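Local coordinates for leucine-rich-repeat protein (Methanosarcina barkeri, PDB 4WNR) that binds GDP and magnesium through its Roc G-domain, here followed by part of the COR domain, and is probably a serine/threonine kinase at full length, at residues H107-L111 / P275-T279; G257-H261 / T270-E274; F262-L267 / N327-F332. One frame throughout, in Å; residues are numbered along the deposited sequence.

How the contacts relate
Contacts 1 and 2 are buried, whereas contact 3 is only partly so and carries the charged groups. Contact 1 is the interdomain one: it sets a loop of the Roc G-domain against helix 275-286 of COR, using rings, aliphatic carbons and a threonine methyl. Contacts 2 and 3 lie within COR and adjoin along the chain. Contact 2 is closed by backbone hydrogen bonds, and contact 3 by an apolar patch that gives way to a long ion pair outside. F109 and F110 tie the three together: F110 packs on V260 of contact 2, while the F109 ring packs on L328 and F332 of contact 3 and the F109 carbonyl O touches F262. I278 also packs on V272.

Contact 1. Residues H107-L111 / P275-T279; sequences HQFFL and PKWIT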
ATOM      1  N   HIS A 107      -5.363   0.758   5.523  1.00 69.20           N
ATOM      2  CA  HIS A 107      -4.409   0.044   4.671  1.00 68.15           C
ATOM      3  C   HIS A 107      -5.031  -0.364   3.331  1.00 67.95           C
ATOM      4  O   HIS A 107      -4.321  -0.538   2.343  1.00 67.73           O
ATOM      5  CB  HIS A 107      -3.862  -1.195   5.386  1.00 68.06           C
ATOM      6  CG  HIS A 107      -4.862  -2.298   5.539  1.00 67.77           C
ATOM      7  ND1 HIS A 107      -5.791  -2.326   6.556  1.00 67.27           N
ATOM      8  CD2 HIS A 107      -5.076  -3.414   4.804  1.00 67.80           C
ATOM      9  CE1 HIS A 107      -6.535  -3.411   6.441  1.00 67.68           C
ATOM     10  NE2 HIS A 107      -6.123  -4.088   5.385  1.00 67.73           N
ATOM     11  N   GLN A 108      -6.355  -0.510   3.315  1.00 67.97           N
ATOM     12  CA  GLN A 108      -7.109  -0.840   2.099  1.00 67.94           C
ATOM     13  C   GLN A 108      -6.866   0.131   0.939  1.00 68.59           C
ATOM     14  O   GLN A 108      -6.978  -0.254  -0.227  1.00 70.34           O
ATOM     15  CB  GLN A 108      -8.608  -0.885   2.404  1.00 67.85           C
ATOM     16  CG  GLN A 108      -9.051  -2.082   3.229  1.00 67.79           C
ATOM     17  CD  GLN A 108     -10.527  -2.025   3.576  1.00 68.16           C
ATOM     18  OE1 GLN A 108     -10.983  -1.081   4.222  1.00 67.92           O
ATOM     19  NE2 GLN A 108     -11.284  -3.034   3.148  1.00 67.89           N
ATOM     20  N   PHE A 109      -6.531   1.382   1.256  1.00 67.77           N
ATOM     21  CA  PHE A 109      -6.299   2.402   0.224  1.00 67.49           C
ATOM     22  C   PHE A 109      -5.065   2.076  -0.622  1.00 67.31           C
ATOM     23  O   PHE A 109      -4.980   2.472  -1.786  1.00 67.27           O
ATOM     24  CB  PHE A 109      -6.116   3.808   0.830  1.00 67.23           C
ATOM     25  CG  PHE A 109      -7.133   4.185   1.880  1.00 66.52           C
ATOM     26  CD1 PHE A 109      -8.417   3.651   1.876  1.00 67.42           C
ATOM     27  CD2 PHE A 109      -6.804   5.111   2.862  1.00 65.73           C
ATOM     28  CE1 PHE A 109      -9.338   4.011   2.848  1.00 67.46           C
ATOM     29  CE2 PHE A 109      -7.721   5.480   3.831  1.00 65.86           C
ATOM     30  CZ  PHE A 109      -8.990   4.930   3.824  1.00 66.96           C
ATOM     31  N   PHE A 110      -4.116   1.355  -0.028  1.00 67.30           N
ATOM     32  CA  PHE A 110      -2.808   1.119  -0.640  1.00 66.95           C
ATOM     33  C   PHE A 110      -2.601  -0.313  -1.140  1.00 66.60           C
ATOM     34  O   PHE A 110      -1.535  -0.634  -1.664  1.00 66.67           O
ATOM     35  CB  PHE A 110      -1.715   1.498   0.358  1.00 67.15           C
ATOM     36  CG  PHE A 110      -1.992   2.783   1.088  1.00 67.87           C
ATOM     37  CD1 PHE A 110      -1.803   4.008   0.462  1.00 67.62           C
ATOM     38  CD2 PHE A 110      -2.460   2.768   2.396  1.00 68.44           C
ATOM     39  CE1 PHE A 110      -2.063   5.192   1.130  1.00 67.98           C
ATOM     40  CE2 PHE A 110      -2.722   3.950   3.070  1.00 68.57           C
ATOM     41  CZ  PHE A 110      -2.523   5.164   2.436  1.00 68.40           C
ATOM     42  N   LEU A 111      -3.609  -1.168  -0.976  1.00 67.47           N
ATOM     43  CA  LEU A 111      -3.570  -2.517  -1.539  1.00 67.90           C
ATOM     44  C   LEU A 111      -3.860  -2.437  -3.030  1.00 69.19           C
ATOM     45  O   LEU A 111      -4.849  -1.828  -3.439  1.00 69.87           O
ATOM     46  CB  LEU A 111      -4.594  -3.430  -0.858  1.00 67.80           C
ATOM     47  CG  LEU A 111      -4.557  -3.524   0.670  1.00 67.35           C
ATOM     48  CD1 LEU A 111      -5.533  -4.590   1.142  1.00 67.04           C
ATOM     49  CD2 LEU A 111      -3.156  -3.815   1.190  1.00 67.56           C
ATOM     50  N   PRO A 275       1.386   9.155   1.257  1.00 73.17           N
ATOM     51  CA  PRO A 275       0.351   8.316   1.879  1.00 73.45           C
ATOM     52  C   PRO A 275      -0.169   8.827   3.229  1.00 73.46           C
ATOM     53  O   PRO A 275      -1.342   8.622   3.551  1.00 71.41           O
ATOM     54  CB  PRO A 275       1.061   6.972   2.065  1.00 73.74           C
ATOM     55  CG  PRO A 275       2.075   6.937   0.981  1.00 73.67           C
ATOM     56  CD  PRO A 275       2.546   8.354   0.824  1.00 73.61           C
ATOM     57  N   LYS A 276       0.694   9.481   4.001  1.00 75.08           N
ATOM     58  CA  LYS A 276       0.315  10.024   5.312  1.00 76.59           C
ATOM     59  C   LYS A 276      -0.746  11.129   5.220  1.00 76.13           C
ATOM     60  O   LYS A 276      -1.505  11.343   6.166  1.00 74.35           O
ATOM     61  CB  LYS A 276       1.549  10.544   6.056  1.00 78.41           C
ATOM     62  CG  LYS A 276       2.527   9.452   6.457  1.00 79.80           C
ATOM     63  CD  LYS A 276       3.728  10.017   7.198  1.00 81.29           C
ATOM     64  CE  LYS A 276       4.696   8.915   7.600  1.00 82.95           C
ATOM     65  NZ  LYS A 276       5.896   9.446   8.304  1.00 83.77           N
ATOM     66  N   TRP A 277      -0.788  11.823   4.084  1.00 75.64           N
ATOM     67  CA  TRP A 277      -1.796  12.859   3.834  1.00 74.47           C
ATOM     68  C   TRP A 277      -3.213  12.296   3.929  1.00 74.59           C
ATOM     69  O   TRP A 277      -4.084  12.905   4.547  1.00 75.11           O
ATOM     70  CB  TRP A 277      -1.579  13.491   2.457  1.00 74.15           C
ATOM     71  CG  TRP A 277      -2.523  14.612   2.142  1.00 73.33           C
ATOM     72  CD1 TRP A 277      -2.465  15.888   2.615  1.00 74.08           C
ATOM     73  CD2 TRP A 277      -3.657  14.558   1.271  1.00 72.62           C
ATOM     74  NE1 TRP A 277      -3.498  16.635   2.099  1.00 73.86           N
ATOM     75  CE2 TRP A 277      -4.245  15.841   1.269  1.00 73.02           C
ATOM     76  CE3 TRP A 277      -4.238  13.549   0.492  1.00 71.96           C
ATOM     77  CZ2 TRP A 277      -5.383  16.141   0.520  1.00 72.73           C
ATOM     78  CZ3 TRP A 277      -5.370  13.849  -0.250  1.00 72.21           C
ATOM     79  CH2 TRP A 277      -5.930  15.135  -0.231  1.00 72.47           C
ATOM     80  N   ILE A 278      -3.429  11.130   3.327  1.00 74.74           N
ATOM     81  CA  ILE A 278      -4.744  10.485   3.334  1.00 74.31           C
ATOM     82  C   ILE A 278      -5.101  10.031   4.746  1.00 74.68           C
ATOM     83  O   ILE A 278      -6.138  10.415   5.286  1.00 75.26           O
ATOM     84  CB  ILE A 278      -4.789   9.255   2.398  1.00 74.38           C
ATOM     85  CG1 ILE A 278      -4.552   9.666   0.943  1.00 74.87           C
ATOM     86  CG2 ILE A 278      -6.132   8.537   2.513  1.00 75.10           C
ATOM     87  CD1 ILE A 278      -4.186   8.506   0.040  1.00 75.40           C
ATOM     88  N   THR A 279      -4.226   9.218   5.329  1.00 75.08           N
ATOM     89  CA  THR A 279      -4.495   8.562   6.610  1.00 75.48           C
ATOM     90  C   THR A 279      -4.737   9.555   7.750  1.00 76.15           C
ATOM     91  O   THR A 279      -5.699   9.413   8.504  1.00 75.68           O
ATOM     92  CB  THR A 279      -3.351   7.607   7.003  1.00 75.48           C
ATOM     93  OG1 THR A 279      -2.105   8.313   7.006  1.00 74.86           O
ATOM     94  CG2 THR A 279      -3.268   6.442   6.031  1.00 75.53           C
TER
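F110 and F109, in the Roc loop that follows helix 99-104, push their rings against the first turn of COR helix 275-286. The side chains touch through carbon alone. The F110 ring takes the CG2 methyl of T279 at its edge, near the ring plane, with CZ 3.9 Å from CG2. From an oblique angle P275 adds its ring carbon, CB lying 3.7 Å from F110 CE1, and I278 CD1 approaches the same CE1. F109 slides past I278 in the opposite direction, its CD2 3.5 Å from I278 CG2; with CG1 beside the backbone N (chi1 -63°), CG2 meets the F109 ring while CD1 goes to F110. Within the loop, F109 CB covers the centre of one face of the F110 ring, and W95 also meets that ring. Cutting F110 back to an alanine is likely to open a gap beside P275, I278 and T279, and to strip F109 CB of the ring it covers. The polar bonds are local: F110 N is held by H107 O, and T279 OG1 turns back to K276 O (3.2 Å), leaving its methyl to meet Roc. This part of the Roc-COR interface therefore probably depends on shape fit and burial of carbon.

Contact 2. Residues G257-H261 / T270-E274; sequences GVIVH and THVLE
The carbonyl O of V272 is gripped by V260 N at 2.9 Å, lying in the carbonyl plane, and is approached by the CA-H of I259. A second bond, V272 N to V260 O at 3.2 Å, completes a single antiparallel bridge, a hydrogen-bonded pair closing COR loop 262-269. On its other edge strand 271-272 pairs with strand 225-226 through backbone bonds between H271 and I226. Valine's branched side chain suits the extended backbone at both positions, and V260 and V272 bring their CB atoms to 4.1 Å while turning methyls to F110 and I278. G257, the C-prime residue of a Schellman motif, ends helix 243-256; at its phi of 90° a side chain would collide with the carbonyl O before it, hence glycine. E274 is the N-cap of helix 275-286, its OE1 accepting a weak bond from K276 N. On the bridge's other face I259 CG2 meets L273 CD1, H271 is tied through ND1 to D269 O, and H261 has its CG anti to the backbone N (chi1 177°), which lays the ring alongside H271. H261 ND1 sits over one face of the H271 imidazole, toward its rim, the two ring planes meeting at 44°.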
ATOM      1  N   GLY A 257       3.444   2.020  -6.255  1.00 70.63           N
ATOM      2  CA  GLY A 257       3.404   2.765  -4.998  1.00 70.90           C
ATOM      3  C   GLY A 257       4.032   4.146  -5.081  1.00 70.81           C
ATOM      4  O   GLY A 257       4.300   4.771  -4.052  1.00 71.99           O
ATOM      5  N   VAL A 258       4.265   4.626  -6.301  1.00 70.53           N
ATOM      6  CA  VAL A 258       4.806   5.971  -6.517  1.00 70.73           C
ATOM      7  C   VAL A 258       3.721   7.000  -6.208  1.00 70.17           C
ATOM      8  O   VAL A 258       3.992   8.038  -5.599  1.00 68.48           O
ATOM      9  CB  VAL A 258       5.311   6.162  -7.962  1.00 70.13           C
ATOM     10  CG1 VAL A 258       5.848   7.575  -8.166  1.00 70.59           C
ATOM     11  CG2 VAL A 258       6.391   5.141  -8.290  1.00 70.48           C
ATOM     12  N   ILE A 259       2.502   6.700  -6.645  1.00 70.23           N
ATOM     13  CA  ILE A 259       1.324   7.496  -6.311  1.00 70.36           C
ATOM     14  C   ILE A 259       0.229   6.596  -5.751  1.00 69.56           C
ATOM     15  O   ILE A 259       0.328   5.372  -5.811  1.00 69.77           O
ATOM     16  CB  ILE A 259       0.775   8.255  -7.538  1.00 71.44           C
ATOM     17  CG1 ILE A 259       0.359   7.277  -8.646  1.00 72.05           C
ATOM     18  CG2 ILE A 259       1.813   9.246  -8.048  1.00 71.89           C
ATOM     19  CD1 ILE A 259      -0.367   7.927  -9.807  1.00 72.50           C
ATOM     20  N   VAL A 260      -0.807   7.220  -5.202  1.00 69.67           N
ATOM     21  CA  VAL A 260      -2.023   6.517  -4.804  1.00 69.89           C
ATOM     22  C   VAL A 260      -3.164   7.133  -5.607  1.00 70.30           C
ATOM     23  O   VAL A 260      -3.518   8.295  -5.403  1.00 70.32           O
ATOM     24  CB  VAL A 260      -2.296   6.627  -3.289  1.00 69.91           C
ATOM     25  CG1 VAL A 260      -3.508   5.793  -2.897  1.00 69.45           C
ATOM     26  CG2 VAL A 260      -1.073   6.183  -2.496  1.00 69.72           C
ATOM     27  N   HIS A 261      -3.720   6.346  -6.525  1.00 71.37           N
ATOM     28  CA  HIS A 261      -4.692   6.838  -7.501  1.00 71.25           C
ATOM     29  C   HIS A 261      -5.839   5.850  -7.691  1.00 71.45           C
ATOM     30  O   HIS A 261      -5.631   4.637  -7.685  1.00 72.11           O
ATOM     31  CB  HIS A 261      -3.996   7.092  -8.842  1.00 71.41           C
ATOM     32  CG  HIS A 261      -4.920   7.537  -9.935  1.00 71.86           C
ATOM     33  ND1 HIS A 261      -5.156   8.866 -10.215  1.00 71.17           N
ATOM     34  CD2 HIS A 261      -5.660   6.828 -10.820  1.00 71.56           C
ATOM     35  CE1 HIS A 261      -6.006   8.956 -11.222  1.00 71.12           C
ATOM     36  NE2 HIS A 261      -6.328   7.734 -11.607  1.00 71.29           N
ATOM     37  N   THR A 270      -7.429  13.532  -7.700  1.00 72.36           N
ATOM     38  CA  THR A 270      -6.370  13.544  -6.690  1.00 71.94           C
ATOM     39  C   THR A 270      -5.337  12.431  -6.911  1.00 72.30           C
ATOM     40  O   THR A 270      -5.664  11.245  -6.844  1.00 71.84           O
ATOM     41  CB  THR A 270      -6.961  13.407  -5.273  1.00 71.88           C
ATOM     42  OG1 THR A 270      -8.053  14.321  -5.120  1.00 70.67           O
ATOM     43  CG2 THR A 270      -5.903  13.699  -4.208  1.00 71.90           C
ATOM     44  N   HIS A 271      -4.093  12.831  -7.168  1.00 72.62           N
ATOM     45  CA  HIS A 271      -2.963  11.906  -7.274  1.00 72.46           C
ATOM     46  C   HIS A 271      -2.068  12.092  -6.055  1.00 72.29           C
ATOM     47  O   HIS A 271      -1.217  12.982  -6.034  1.00 71.61           O
ATOM     48  CB  HIS A 271      -2.158  12.170  -8.548  1.00 73.05           C
ATOM     49  CG  HIS A 271      -2.901  11.867  -9.811  1.00 74.23           C
ATOM     50  ND1 HIS A 271      -4.062  12.519 -10.166  1.00 74.88           N
ATOM     51  CD2 HIS A 271      -2.639  10.994 -10.812  1.00 75.06           C
ATOM     52  CE1 HIS A 271      -4.491  12.051 -11.324  1.00 75.36           C
ATOM     53  NE2 HIS A 271      -3.644  11.125 -11.739  1.00 75.91           N
ATOM     54  N   VAL A 272      -2.263  11.250  -5.045  1.00 73.08           N
ATOM     55  CA  VAL A 272      -1.566  11.398  -3.767  1.00 73.17           C
ATOM     56  C   VAL A 272      -0.125  10.891  -3.854  1.00 73.82           C
ATOM     57  O   VAL A 272       0.121   9.754  -4.258  1.00 72.71           O
ATOM     58  CB  VAL A 272      -2.313  10.661  -2.635  1.00 73.13           C
ATOM     59  CG1 VAL A 272      -1.557  10.779  -1.317  1.00 74.16           C
ATOM     60  CG2 VAL A 272      -3.723  11.214  -2.489  1.00 73.18           C
ATOM     61  N   LEU A 273       0.816  11.751  -3.468  1.00 74.49           N
ATOM     62  CA  LEU A 273       2.243  11.409  -3.429  1.00 74.57           C
ATOM     63  C   LEU A 273       2.699  10.999  -2.027  1.00 73.99           C
ATOM     64  O   LEU A 273       3.620  10.193  -1.884  1.00 73.45           O
ATOM     65  CB  LEU A 273       3.090  12.588  -3.924  1.00 75.18           C
ATOM     66  CG  LEU A 273       3.314  12.682  -5.436  1.00 76.05           C
ATOM     67  CD1 LEU A 273       2.005  12.637  -6.211  1.00 76.59           C
ATOM     68  CD2 LEU A 273       4.087  13.950  -5.768  1.00 76.63           C
ATOM     69  N   GLU A 274       2.063  11.569  -1.006  1.00 74.40           N
ATOM     70  CA  GLU A 274       2.357  11.251   0.391  1.00 74.79           C
ATOM     71  C   GLU A 274       1.194  10.466   1.010  1.00 74.32           C
ATOM     72  O   GLU A 274       0.130  11.035   1.256  1.00 74.30           O
ATOM     73  CB  GLU A 274       2.609  12.542   1.181  1.00 75.35           C
ATOM     74  CG  GLU A 274       2.907  12.346   2.663  1.00 76.76           C
ATOM     75  CD  GLU A 274       4.119  11.467   2.916  1.00 77.38           C
ATOM     76  OE1 GLU A 274       4.018  10.548   3.758  1.00 77.26           O
ATOM     77  OE2 GLU A 274       5.167  11.690   2.271  1.00 77.18           O
TER

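Contact 3. Residues F262-L267 / N327-F332; sequences FKDISL and NLMKKF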
ATOM      1  N   PHE A 262      -7.046   6.385  -7.862  1.00 72.70           N
ATOM      2  CA  PHE A 262      -8.236   5.584  -8.147  1.00 74.00           C
ATOM      3  C   PHE A 262      -8.946   6.133  -9.377  1.00 75.15           C
ATOM      4  O   PHE A 262      -8.906   7.333  -9.636  1.00 74.83           O
ATOM      5  CB  PHE A 262      -9.182   5.584  -6.948  1.00 74.26           C
ATOM      6  CG  PHE A 262      -8.604   4.928  -5.728  1.00 74.74           C
ATOM      7  CD1 PHE A 262      -8.666   3.551  -5.572  1.00 74.92           C
ATOM      8  CD2 PHE A 262      -7.990   5.686  -4.740  1.00 75.33           C
ATOM      9  CE1 PHE A 262      -8.129   2.940  -4.452  1.00 74.77           C
ATOM     10  CE2 PHE A 262      -7.451   5.081  -3.617  1.00 75.08           C
ATOM     11  CZ  PHE A 262      -7.521   3.706  -3.473  1.00 74.69           C
ATOM     12  N   LYS A 263      -9.598   5.247 -10.127  1.00 77.00           N
ATOM     13  CA  LYS A 263     -10.222   5.610 -11.403  1.00 77.10           C
ATOM     14  C   LYS A 263     -11.714   5.953 -11.287  1.00 77.58           C
ATOM     15  O   LYS A 263     -12.394   6.105 -12.303  1.00 78.56           O
ATOM     16  CB  LYS A 263     -10.004   4.489 -12.425  1.00 78.13           C
ATOM     17  CG  LYS A 263      -8.561   4.376 -12.892  1.00 79.69           C
ATOM     18  CD  LYS A 263      -8.324   3.141 -13.749  1.00 81.10           C
ATOM     19  CE  LYS A 263      -8.217   1.880 -12.902  1.00 82.83           C
ATOM     20  NZ  LYS A 263      -7.789   0.702 -13.706  1.00 83.90           N
ATOM     21  N   ASP A 264     -12.215   6.084 -10.060  1.00 77.83           N
ATOM     22  CA  ASP A 264     -13.584   6.555  -9.835  1.00 77.84           C
ATOM     23  C   ASP A 264     -13.660   8.045 -10.157  1.00 77.78           C
ATOM     24  O   ASP A 264     -12.713   8.787  -9.895  1.00 77.40           O
ATOM     25  CB  ASP A 264     -14.020   6.312  -8.388  1.00 78.95           C
ATOM     26  CG  ASP A 264     -14.041   4.839  -8.020  1.00 80.39           C
ATOM     27  OD1 ASP A 264     -13.079   4.126  -8.373  1.00 82.82           O
ATOM     28  OD2 ASP A 264     -15.011   4.397  -7.365  1.00 80.40           O
ATOM     29  N   ILE A 265     -14.786   8.478 -10.719  1.00 78.18           N
ATOM     30  CA  ILE A 265     -14.936   9.866 -11.189  1.00 77.67           C
ATOM     31  C   ILE A 265     -14.837  10.911 -10.073  1.00 76.61           C
ATOM     32  O   ILE A 265     -14.415  12.043 -10.318  1.00 76.76           O
ATOM     33  CB  ILE A 265     -16.241  10.083 -11.995  1.00 77.92           C
ATOM     34  CG1 ILE A 265     -17.484   9.760 -11.156  1.00 78.69           C
ATOM     35  CG2 ILE A 265     -16.217   9.245 -13.266  1.00 77.87           C
ATOM     36  CD1 ILE A 265     -18.783  10.187 -11.806  1.00 78.85           C
ATOM     37  N   SER A 266     -15.221  10.527  -8.859  1.00 75.59           N
ATOM     38  CA  SER A 266     -15.127  11.414  -7.695  1.00 75.47           C
ATOM     39  C   SER A 266     -13.739  11.401  -7.042  1.00 74.91           C
ATOM     40  O   SER A 266     -13.443  12.254  -6.203  1.00 74.73           O
ATOM     41  CB  SER A 266     -16.190  11.043  -6.657  1.00 75.04           C
ATOM     42  OG  SER A 266     -16.072   9.689  -6.263  1.00 75.00           O
ATOM     43  N   LEU A 267     -12.903  10.437  -7.425  1.00 74.54           N
ATOM     44  CA  LEU A 267     -11.564  10.267  -6.843  1.00 73.27           C
ATOM     45  C   LEU A 267     -10.401  10.523  -7.812  1.00 72.23           C
ATOM     46  O   LEU A 267      -9.281  10.774  -7.367  1.00 72.32           O
ATOM     47  CB  LEU A 267     -11.429   8.852  -6.261  1.00 73.16           C
ATOM     48  CG  LEU A 267     -11.843   8.630  -4.801  1.00 73.71           C
ATOM     49  CD1 LEU A 267     -13.187   9.261  -4.471  1.00 74.82           C
ATOM     50  CD2 LEU A 267     -11.870   7.140  -4.493  1.00 73.51           C
ATOM     51  N   ASN A 327     -15.619  10.434  -0.135  1.00 73.35           N
ATOM     52  CA  ASN A 327     -15.920   9.384  -1.116  1.00 73.94           C
ATOM     53  C   ASN A 327     -14.938   8.216  -1.039  1.00 73.38           C
ATOM     54  O   ASN A 327     -15.304   7.072  -1.309  1.00 72.32           O
ATOM     55  CB  ASN A 327     -15.943   9.954  -2.539  1.00 73.36           C
ATOM     56  CG  ASN A 327     -17.135  10.863  -2.786  1.00 73.04           C
ATOM     57  OD1 ASN A 327     -18.277  10.498  -2.507  1.00 72.42           O
ATOM     58  ND2 ASN A 327     -16.876  12.052  -3.322  1.00 73.70           N
ATOM     59  N   LEU A 328     -13.695   8.516  -0.670  1.00 74.89           N
ATOM     60  CA  LEU A 328     -12.673   7.488  -0.465  1.00 75.15           C
ATOM     61  C   LEU A 328     -13.039   6.622   0.743  1.00 75.15           C
ATOM     62  O   LEU A 328     -12.946   5.395   0.685  1.00 75.15           O
ATOM     63  CB  LEU A 328     -11.289   8.136  -0.290  1.00 75.43           C
ATOM     64  CG  LEU A 328     -10.007   7.290  -0.294  1.00 75.51           C
ATOM     65  CD1 LEU A 328      -9.808   6.567   1.025  1.00 76.17           C
ATOM     66  CD2 LEU A 328      -9.975   6.311  -1.461  1.00 75.03           C
ATOM     67  N   MET A 329     -13.472   7.266   1.825  1.00 75.50           N
ATOM     68  CA  MET A 329     -13.936   6.555   3.021  1.00 75.44           C
ATOM     69  C   MET A 329     -15.206   5.747   2.742  1.00 76.02           C
ATOM     70  O   MET A 329     -15.370   4.645   3.266  1.00 75.76           O
ATOM     71  CB  MET A 329     -14.187   7.534   4.169  1.00 74.99           C
ATOM     72  CG  MET A 329     -12.920   8.061   4.821  1.00 75.29           C
ATOM     73  SD  MET A 329     -13.247   9.343   6.045  1.00 75.94           S
ATOM     74  CE  MET A 329     -14.083   8.398   7.316  1.00 75.77           C
ATOM     75  N   LYS A 330     -16.096   6.303   1.922  1.00 77.49           N
ATOM     76  CA  LYS A 330     -17.309   5.598   1.487  1.00 79.15           C
ATOM     77  C   LYS A 330     -16.982   4.335   0.688  1.00 78.65           C
ATOM     78  O   LYS A 330     -17.629   3.301   0.857  1.00 78.09           O
ATOM     79  CB  LYS A 330     -18.192   6.508   0.629  1.00 80.66           C
ATOM     80  CG  LYS A 330     -19.076   7.463   1.415  1.00 82.06           C
ATOM     81  CD  LYS A 330     -19.859   8.396   0.498  1.00 83.05           C
ATOM     82  CE  LYS A 330     -20.811   7.637  -0.420  1.00 83.47           C
ATOM     83  NZ  LYS A 330     -21.783   8.540  -1.096  1.00 83.60           N
ATOM     84  N   LYS A 331     -15.979   4.442  -0.179  1.00 78.39           N
ATOM     85  CA  LYS A 331     -15.594   3.356  -1.083  1.00 78.47           C
ATOM     86  C   LYS A 331     -15.238   2.078  -0.328  1.00 80.28           C
ATOM     87  O   LYS A 331     -15.703   0.993  -0.681  1.00 80.42           O
ATOM     88  CB  LYS A 331     -14.403   3.786  -1.949  1.00 78.33           C
ATOM     89  CG  LYS A 331     -14.185   2.931  -3.185  1.00 77.78           C
ATOM     90  CD  LYS A 331     -12.790   3.130  -3.756  1.00 78.30           C
ATOM     91  CE  LYS A 331     -12.713   2.719  -5.218  1.00 78.73           C
ATOM     92  NZ  LYS A 331     -13.253   1.353  -5.471  1.00 79.21           N
ATOM     93  N   PHE A 332     -14.417   2.218   0.712  1.00 81.77           N
ATOM     94  CA  PHE A 332     -13.927   1.070   1.485  1.00 82.90           C
ATOM     95  C   PHE A 332     -14.730   0.802   2.764  1.00 84.84           C
ATOM     96  O   PHE A 332     -14.262   0.098   3.660  1.00 85.29           O
ATOM     97  CB  PHE A 332     -12.447   1.264   1.813  1.00 81.81           C
ATOM     98  CG  PHE A 332     -11.566   1.330   0.600  1.00 80.63           C
ATOM     99  CD1 PHE A 332     -11.178   0.170  -0.054  1.00 81.51           C
ATOM    100  CD2 PHE A 332     -11.131   2.550   0.106  1.00 80.06           C
ATOM    101  CE1 PHE A 332     -10.367   0.226  -1.176  1.00 80.77           C
ATOM    102  CE2 PHE A 332     -10.319   2.613  -1.014  1.00 80.10           C
ATOM    103  CZ  PHE A 332      -9.937   1.448  -1.657  1.00 79.55           C
TER
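F262 and L267 close on L328 and F332 in the tightly packed half of this contact, where the COR loop before strand 271-272 meets the end of helix 322-331. The ring of F262 crosses L328 at about a right angle, placing CE2 3.5 Å from L328 CD2. That methyl is shared, for L267 CD2 reaches it from the loop at 3.7 Å. L328 can serve both because its CG stands anti to the backbone N (chi1 -170°), which carries the branched end toward the loop. F262 and F332 come from opposite directions as an oblique pair with planes at 64°, F262 CE1 arriving at the edge of the F332 ring, 3.6 Å from CZ. Flat rings and leucine methyls suit this half, since they interlock without leaving a polar group to be satisfied. L267 also rests its CD1 on the aliphatic CB of N327, and a turn bond from L267 N to D264 O fixes the loop that presents it.

The outer half is looser and polar. K331 runs nearly straight from the helix, its CD beside L267 and its CE near the F262 ring, then bends at the last torsion (chi4 -51°). Its NZ lies 4.0 Å from D264 OD2, a long salt bridge whose pull is probably modest. Lysine fits such a border, giving carbon chain to the ring and charge to the exposed side. Exposed S266 meets N327 through CB and ND2 in van der Waals contact only.

The side chain of M329 packs on V282 and I285 of helix 275-286, K330 NZ bonds S337 OG on strand 336-337, and L328 and F332 both touch F109 of Roc, so this stretch of helix 322-331 stands between the COR loop, helix 275-286 and the G-domain.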